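PDB 2AH5: COG0546: Predicted phosphatases from Streptococcus pneumoniae, which is probably a phosphatase of the haloacid dehalogenase-like hydrolase family, although its substrate and exact function remain unknown. Local coordinates for residues P101-D109 with K139-H150. Residues are numbered along the deposited sequence; the frame is centred on the assembly and turned at random.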
loop_
_atom_site.group_PDB
_atom_site.type_symbol
_atom_site.label_atom_id
_atom_site.label_comp_id
_atom_site.label_asym_id
_atom_site.label_seq_id
_atom_site.Cartn_x
_atom_site.Cartn_y
_atom_site.Cartn_z
ATOM N N PRO A 101 3.043 -3.670 -18.395
ATOM C CA PRO A 101 1.743 -3.810 -17.765
ATOM C C PRO A 101 1.982 -3.529 -16.272
ATOM O O PRO A 101 2.985 -4.004 -15.736
ATOM C CB PRO A 101 1.388 -5.286 -18.007
ATOM C CG PRO A 101 2.709 -5.991 -18.084
ATOM C CD PRO A 101 3.644 -4.975 -18.752
ATOM N N LEU A 102 1.113 -2.732 -15.660
ATOM C CA LEU A 102 1.170 -2.370 -14.247
ATOM C C LEU A 102 -0.009 -2.945 -13.477
ATOM O O LEU A 102 -1.145 -3.008 -14.025
ATOM C CB LEU A 102 1.091 -0.856 -14.096
ATOM C CG LEU A 102 1.992 0.005 -14.973
ATOM C CD1 LEU A 102 1.781 1.466 -14.655
ATOM C CD2 LEU A 102 3.465 -0.407 -14.830
ATOM N N TYR A 103 0.246 -3.325 -12.223
ATOM C CA TYR A 103 -0.790 -3.906 -11.349
ATOM C C TYR A 103 -0.715 -3.266 -9.980
ATOM O O TYR A 103 0.387 -2.929 -9.485
ATOM C CB TYR A 103 -0.581 -5.425 -11.202
ATOM C CG TYR A 103 -0.584 -6.098 -12.542
ATOM C CD1 TYR A 103 -1.792 -6.437 -13.151
ATOM C CD2 TYR A 103 0.610 -6.299 -13.245
ATOM C CE1 TYR A 103 -1.817 -7.020 -14.409
ATOM C CE2 TYR A 103 0.601 -6.915 -14.513
ATOM C CZ TYR A 103 -0.622 -7.256 -15.078
ATOM O OH TYR A 103 -0.666 -7.844 -16.315
ATOM N N ILE A 104 -1.874 -3.077 -9.360
ATOM C CA ILE A 104 -1.849 -2.792 -7.939
ATOM C C ILE A 104 -1.964 -4.096 -7.137
ATOM O O ILE A 104 -2.826 -4.955 -7.428
ATOM C CB ILE A 104 -2.955 -1.792 -7.555
ATOM C CG1 ILE A 104 -2.578 -0.408 -8.087
ATOM C CG2 ILE A 104 -3.141 -1.738 -6.058
ATOM C CD1 ILE A 104 -3.759 0.533 -8.214
ATOM N N THR A 105 -1.117 -4.198 -6.106
ATOM C CA THR A 105 -1.130 -5.305 -5.110
ATOM C C THR A 105 -1.143 -4.714 -3.691
ATOM O O THR A 105 -0.119 -4.244 -3.197
ATOM C CB THR A 105 0.080 -6.239 -5.265
ATOM O OG1 THR A 105 1.295 -5.465 -5.252
ATOM C CG2 THR A 105 -0.008 -7.008 -6.522
ATOM N N THR A 106 -2.324 -4.679 -3.071
ATOM C CA THR A 106 -2.496 -3.987 -1.804
ATOM C C THR A 106 -3.207 -4.899 -0.796
ATOM O O THR A 106 -3.859 -5.860 -1.184
ATOM C CB THR A 106 -3.337 -2.679 -1.991
ATOM O OG1 THR A 106 -3.447 -1.989 -0.730
ATOM C CG2 THR A 106 -4.754 -2.996 -2.571
ATOM N N THR A 107 -3.089 -4.590 0.497
ATOM C CA THR A 107 -3.891 -5.322 1.477
ATOM C C THR A 107 -5.124 -4.515 1.878
ATOM O O THR A 107 -5.886 -4.964 2.722
ATOM C CB THR A 107 -3.099 -5.757 2.712
ATOM O OG1 THR A 107 -2.424 -4.621 3.250
ATOM C CG2 THR A 107 -2.095 -6.851 2.356
ATOM N N LYS A 108 -5.333 -3.341 1.272
ATOM C CA LYS A 108 -6.680 -2.728 1.239
ATOM C C LYS A 108 -7.626 -3.716 0.539
ATOM O O LYS A 108 -7.187 -4.460 -0.350
ATOM C CB LYS A 108 -6.668 -1.412 0.446
ATOM C CG LYS A 108 -7.745 -0.408 0.824
ATOM C CD LYS A 108 -7.238 1.012 0.591
ATOM C CE LYS A 108 -7.675 1.919 1.753
ATOM N NZ LYS A 108 -6.710 3.012 2.048
ATOM N N ASP A 109 -8.898 -3.744 0.944
ATOM C CA ASP A 109 -9.884 -4.589 0.245
ATOM C C ASP A 109 -9.900 -4.230 -1.242
ATOM O O ASP A 109 -9.798 -3.047 -1.601
ATOM C CB ASP A 109 -11.297 -4.355 0.777
ATOM C CG ASP A 109 -11.508 -4.899 2.165
ATOM O OD1 ASP A 109 -10.547 -5.408 2.776
ATOM O OD2 ASP A 109 -12.661 -4.816 2.648
ATOM N N LYS A 139 -0.098 -9.662 2.226
ATOM C CA LYS A 139 0.631 -9.183 1.041
ATOM C C LYS A 139 1.124 -10.308 0.130
ATOM O O LYS A 139 0.938 -10.239 -1.104
ATOM C CB LYS A 139 1.776 -8.222 1.450
ATOM C CG LYS A 139 2.459 -7.443 0.304
ATOM C CD LYS A 139 1.477 -6.694 -0.612
ATOM C CE LYS A 139 1.146 -5.245 -0.195
ATOM N NZ LYS A 139 0.993 -4.976 1.231
ATOM N N ALA A 140 1.736 -11.352 0.703
ATOM C CA ALA A 140 2.218 -12.469 -0.131
ATOM C C ALA A 140 1.096 -13.128 -0.963
ATOM O O ALA A 140 1.294 -13.452 -2.135
ATOM C CB ALA A 140 2.951 -13.536 0.733
ATOM N N ASP A 141 -0.065 -13.342 -0.341
ATOM C CA ASP A 141 -1.219 -13.966 -1.029
ATOM C C ASP A 141 -1.717 -13.108 -2.206
ATOM O O ASP A 141 -2.020 -13.625 -3.308
ATOM C CB ASP A 141 -2.342 -14.188 -0.028
ATOM C CG ASP A 141 -1.870 -14.948 1.204
ATOM O OD1 ASP A 141 -1.373 -16.078 1.045
ATOM O OD2 ASP A 141 -1.952 -14.390 2.316
ATOM N N VAL A 142 -1.737 -11.795 -1.994
ATOM C CA VAL A 142 -2.149 -10.855 -3.036
ATOM C C VAL A 142 -1.169 -10.921 -4.220
ATOM O O VAL A 142 -1.570 -11.009 -5.386
ATOM C CB VAL A 142 -2.266 -9.408 -2.453
ATOM C CG1 VAL A 142 -2.635 -8.415 -3.538
ATOM C CG2 VAL A 142 -3.315 -9.370 -1.322
ATOM N N ILE A 143 0.120 -10.925 -3.904
ATOM C CA ILE A 143 1.178 -11.021 -4.918
ATOM C C ILE A 143 1.043 -12.355 -5.683
ATOM O O ILE A 143 1.068 -12.372 -6.928
ATOM C CB ILE A 143 2.578 -10.892 -4.259
ATOM C CG1 ILE A 143 2.797 -9.469 -3.714
ATOM C CG2 ILE A 143 3.692 -11.302 -5.211
ATOM C CD1 ILE A 143 4.091 -9.222 -2.952
ATOM N N HIS A 144 0.889 -13.460 -4.940
ATOM C CA HIS A 144 0.611 -14.759 -5.574
ATOM C C HIS A 144 -0.562 -14.690 -6.551
ATOM O O HIS A 144 -0.486 -15.209 -7.664
ATOM C CB HIS A 144 0.309 -15.855 -4.536
ATOM C CG HIS A 144 1.534 -16.465 -3.910
ATOM N ND1 HIS A 144 2.604 -16.938 -4.645
ATOM C CD2 HIS A 144 1.848 -16.680 -2.610
ATOM C CE1 HIS A 144 3.527 -17.409 -3.823
ATOM N NE2 HIS A 144 3.089 -17.269 -2.585
ATOM N N GLN A 145 -1.658 -14.087 -6.114
ATOM C CA GLN A 145 -2.830 -13.969 -6.965
ATOM C C GLN A 145 -2.521 -13.183 -8.264
ATOM O O GLN A 145 -2.901 -13.621 -9.368
ATOM C CB GLN A 145 -3.970 -13.326 -6.196
ATOM C CG GLN A 145 -5.227 -13.233 -7.047
ATOM C CD GLN A 145 -6.420 -12.683 -6.319
ATOM O OE1 GLN A 145 -6.340 -12.308 -5.141
ATOM N NE2 GLN A 145 -7.565 -12.651 -7.020
ATOM N N ALA A 146 -1.869 -12.027 -8.119
ATOM C CA ALA A 146 -1.454 -11.215 -9.269
ATOM C C ALA A 146 -0.588 -12.026 -10.244
ATOM O O ALA A 146 -0.849 -12.040 -11.452
ATOM C CB ALA A 146 -0.730 -9.918 -8.821
ATOM N N LEU A 147 0.422 -12.720 -9.721
ATOM C CA LEU A 147 1.344 -13.487 -10.561
ATOM C C LEU A 147 0.633 -14.620 -11.309
ATOM O O LEU A 147 0.730 -14.722 -12.548
ATOM C CB LEU A 147 2.487 -14.069 -9.730
ATOM C CG LEU A 147 3.591 -13.173 -9.151
ATOM C CD1 LEU A 147 4.360 -14.007 -8.171
ATOM C CD2 LEU A 147 4.499 -12.665 -10.266
ATOM N N GLN A 148 -0.102 -15.441 -10.557
ATOM C CA GLN A 148 -0.825 -16.572 -11.143
ATOM C C GLN A 148 -1.897 -16.157 -12.156
ATOM O O GLN A 148 -1.945 -16.708 -13.254
ATOM C CB GLN A 148 -1.376 -17.482 -10.048
ATOM C CG GLN A 148 -0.238 -18.062 -9.219
ATOM C CD GLN A 148 -0.700 -18.910 -8.057
ATOM O OE1 GLN A 148 -1.852 -19.359 -8.005
ATOM N NE2 GLN A 148 0.206 -19.139 -7.114
ATOM N N THR A 149 -2.700 -15.147 -11.824
ATOM C CA THR A 149 -3.757 -14.708 -12.734
ATOM C C THR A 149 -3.184 -14.224 -14.071
ATOM O O THR A 149 -3.814 -14.415 -15.108
ATOM C CB THR A 149 -4.679 -13.648 -12.099
ATOM O OG1 THR A 149 -5.201 -14.187 -10.884
ATOM C CG2 THR A 149 -5.850 -13.372 -13.008
ATOM N N HIS A 150 -1.973 -13.660 -14.034
ATOM C CA HIS A 150 -1.344 -13.098 -15.230
ATOM C C HIS A 150 -0.241 -13.970 -15.806
ATOM O O HIS A 150 0.513 -13.538 -16.697
ATOM C CB HIS A 150 -0.942 -11.634 -15.011
ATOM C CG HIS A 150 -2.129 -10.757 -14.827
ATOM N ND1 HIS A 150 -2.941 -10.391 -15.881
ATOM C CD2 HIS A 150 -2.737 -10.306 -13.704
ATOM C CE1 HIS A 150 -3.955 -9.677 -15.419
ATOM N NE2 HIS A 150 -3.858 -9.618 -14.099
HETATM O O HOH W 1 -0.857 -2.800 1.074
#
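Tyr103 sets CE1 over the centre of one face of the His150 imidazole, 3.3 Å above its plane, while Ala146 O lies at the edge of that ring, in its plane. The two side chains come from opposite directions and their rings meet obliquely, planes at 40° and centroids 4.4 Å apart. CG of His150 is anti to its own carbonyl carbon (chi1 -66°), which carries the ring off the end of helix 139-149 toward the strand; there NE2 is hydrogen-bonded to the hydroxyl of Tyr130 on the neighbouring strand 128-132, a bond that should help fix the turn of the imidazole against the tyrosine. Two residues on from Tyr103, Thr105 presses its methyl CG2 on Ala146 CB at 3.8 Å, and its CB meets Val142 CG1. Both Val142 methyls also rest by Thr106 O, CG2 at 3.6 Å, and Phe8 of strand 6-9 touches Thr105 and Ala146 alike. Lys139 works differently: its chain, bent at chi2, chi3 and chi4, lays CE 3.4 Å from Thr105 O and crosses Thr107 at about a right angle. NZ then donates to a water at 2.9 Å that also accepts from Thr107 N, so one solvent molecule joins Lys139, in the first turn of the helix, to the backbone of Thr107. At the same corner, Thr106 OG1 accepts from Lys108 N in an ST turn, and Lys108 forms a salt bridge with Asp12 of an apparent HAD-type DxDx(T/V) motif. The helix runs nearly antiparallel to the strand, at 155° with axes 7.7 Å apart, over a parallel sheet. This is the strand-helix layering of the Rossmann-like HAD core, whose strand ends here probably border the active site.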